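Local atomic coordinates of hypothetical protein (Nostoc punctiforme, PDB entry 2INB), a protein that belongs to the XisH family and probably takes part, with XisF and XisI, in the site-specific recombination that rearranges nitrogen-fixation genes in cyanobacteria. Residues K61-R66 against L98-T103. Residues are numbered along the deposited sequence; the frame is centred on the assembly and turned at random.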
loop_
_atom_site.group_PDB
_atom_site.type_symbol
_atom_site.label_atom_id
_atom_site.label_comp_id
_atom_site.label_asym_id
_atom_site.label_seq_id
_atom_site.Cartn_x
_atom_site.Cartn_y
_atom_site.Cartn_z
ATOM N N LYS A 61 10.279 -8.608 2.776
ATOM C CA LYS A 61 10.856 -7.397 2.166
ATOM C C LYS A 61 12.328 -7.264 2.594
ATOM O O LYS A 61 12.715 -7.672 3.732
ATOM C CB LYS A 61 10.043 -6.158 2.550
ATOM C CG LYS A 61 8.602 -6.236 2.030
ATOM C CD LYS A 61 8.582 -6.162 0.509
ATOM C CE LYS A 61 7.200 -6.123 -0.067
ATOM N NZ LYS A 61 7.218 -5.928 -1.561
ATOM N N SER A 62 13.159 -6.817 1.661
ATOM C CA SER A 62 14.553 -6.564 1.940
ATOM C C SER A 62 14.814 -5.084 2.182
ATOM O O SER A 62 15.831 -4.714 2.779
ATOM C CB SER A 62 15.386 -7.006 0.756
ATOM O OG SER A 62 15.074 -6.178 -0.346
ATOM N N PHE A 63 13.903 -4.247 1.676
ATOM C CA PHE A 63 14.042 -2.791 1.683
ATOM C C PHE A 63 15.290 -2.345 0.913
ATOM O O PHE A 63 15.904 -1.330 1.233
ATOM C CB PHE A 63 13.893 -2.202 3.108
ATOM C CG PHE A 63 12.455 -2.010 3.515
ATOM C CD1 PHE A 63 11.715 -3.097 3.931
ATOM C CD2 PHE A 63 11.825 -0.759 3.392
ATOM C CE1 PHE A 63 10.354 -2.973 4.268
ATOM C CE2 PHE A 63 10.482 -0.619 3.723
ATOM C CZ PHE A 63 9.749 -1.713 4.146
ATOM N N LEU A 64 15.623 -3.125 -0.115
ATOM C CA LEU A 64 16.540 -2.739 -1.186
ATOM C C LEU A 64 15.784 -2.774 -2.546
ATOM O O LEU A 64 16.389 -2.578 -3.604
ATOM C CB LEU A 64 17.701 -3.720 -1.225
ATOM C CG LEU A 64 18.557 -3.819 0.051
ATOM N N GLU A 65 14.457 -3.002 -2.502
ATOM C CA GLU A 65 13.622 -3.244 -3.717
ATOM C C GLU A 65 13.478 -2.030 -4.619
ATOM O O GLU A 65 13.316 -2.149 -5.854
ATOM C CB GLU A 65 12.187 -3.663 -3.342
ATOM C CG GLU A 65 12.042 -5.092 -2.817
ATOM C CD GLU A 65 12.107 -5.196 -1.304
ATOM O OE1 GLU A 65 12.294 -4.157 -0.612
ATOM O OE2 GLU A 65 11.979 -6.344 -0.816
ATOM N N ARG A 66 13.448 -0.862 -3.995
ATOM C CA ARG A 66 13.301 0.357 -4.745
ATOM C C ARG A 66 14.446 1.289 -4.472
ATOM O O ARG A 66 15.454 0.971 -3.816
ATOM C CB ARG A 66 11.963 1.064 -4.433
ATOM C CG ARG A 66 10.722 0.193 -4.635
ATOM C CD ARG A 66 9.443 1.009 -4.770
ATOM N N LEU A 98 4.742 -8.983 8.160
ATOM C CA LEU A 98 5.702 -8.309 7.302
ATOM C C LEU A 98 7.096 -8.548 7.829
ATOM O O LEU A 98 7.402 -8.189 8.967
ATOM C CB LEU A 98 5.443 -6.800 7.308
ATOM C CG LEU A 98 6.420 -5.893 6.541
ATOM C CD1 LEU A 98 6.558 -6.282 5.057
ATOM C CD2 LEU A 98 6.120 -4.398 6.743
ATOM N N ALA A 99 7.912 -9.223 7.033
ATOM C CA ALA A 99 9.295 -9.499 7.441
ATOM C C ALA A 99 10.253 -8.402 6.958
ATOM O O ALA A 99 10.257 -8.098 5.779
ATOM C CB ALA A 99 9.745 -10.850 6.918
ATOM N N VAL A 100 11.023 -7.816 7.877
ATOM C CA VAL A 100 11.987 -6.829 7.475
ATOM C C VAL A 100 13.324 -7.045 8.192
ATOM O O VAL A 100 13.350 -7.543 9.341
ATOM C CB VAL A 100 11.550 -5.380 7.632
ATOM C CG1 VAL A 100 10.086 -5.157 7.098
ATOM C CG2 VAL A 100 11.657 -4.910 9.064
ATOM N N PRO A 101 14.429 -6.681 7.522
ATOM C CA PRO A 101 15.750 -6.829 8.145
ATOM C C PRO A 101 15.931 -5.977 9.391
ATOM O O PRO A 101 15.356 -4.875 9.500
ATOM C CB PRO A 101 16.705 -6.382 7.036
ATOM C CG PRO A 101 15.972 -6.517 5.778
ATOM C CD PRO A 101 14.575 -6.143 6.160
ATOM N N LEU A 102 16.745 -6.474 10.316
ATOM C CA LEU A 102 17.063 -5.776 11.544
ATOM C C LEU A 102 17.612 -4.374 11.258
ATOM O O LEU A 102 17.237 -3.419 11.945
ATOM C CB LEU A 102 18.084 -6.574 12.394
ATOM C CG LEU A 102 18.408 -5.966 13.758
ATOM C CD1 LEU A 102 17.248 -5.652 14.672
ATOM C CD2 LEU A 102 19.411 -6.924 14.464
ATOM N N THR A 103 18.487 -4.232 10.258
ATOM C CA THR A 103 19.084 -2.901 9.917
ATOM C C THR A 103 17.974 -1.901 9.587
ATOM O O THR A 103 17.989 -0.754 10.038
ATOM C CB THR A 103 20.088 -2.995 8.763
ATOM O OG1 THR A 103 19.500 -3.653 7.640
ATOM C CG2 THR A 103 21.336 -3.797 9.200
#
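One backbone hydrogen bond joins the two segments: Lys61 N donates its N-H to Ala99 O at 3.0 Å, extending by a residue the parallel pairing of strands 54-60 and 94-101 before the chain at 61-66 peels off toward helix 69-88. Two apolar contacts accompany it. Lys61 CG lies 3.7 Å from Leu98 CD1, the two side chains crossing at about a right angle; with CG beside the backbone N (chi1 -62°) and the chain bent at chi2, its NZ reaches helix 69-88, in a salt bridge with Glu72 and a hydrogen bond with Gln79. Val100 CG1 meets Phe63 CE1 at 3.6 Å, and Phe109 packs edge-to-face on the same ring. This central parallel pair lies in the middle of a mixed six-stranded sheet, consistent with the PDDEXK nuclease-like fold expected of the XisH family. Pro101, N-cap of helix 102-106, sets CD 3.4 Å from Lys61 O and CG 3.5 Å from Ser62 O; an alanine here would probably open a gap beside both carbonyls. Within the loop, Glu65 folds back: OE2 accepts from Ser62 N at 2.8 Å on its syn side, and OE1 takes a weak bond from Phe63 N. Ser62 OG accepts from Leu64 N at 3.1 Å, closing an ST turn.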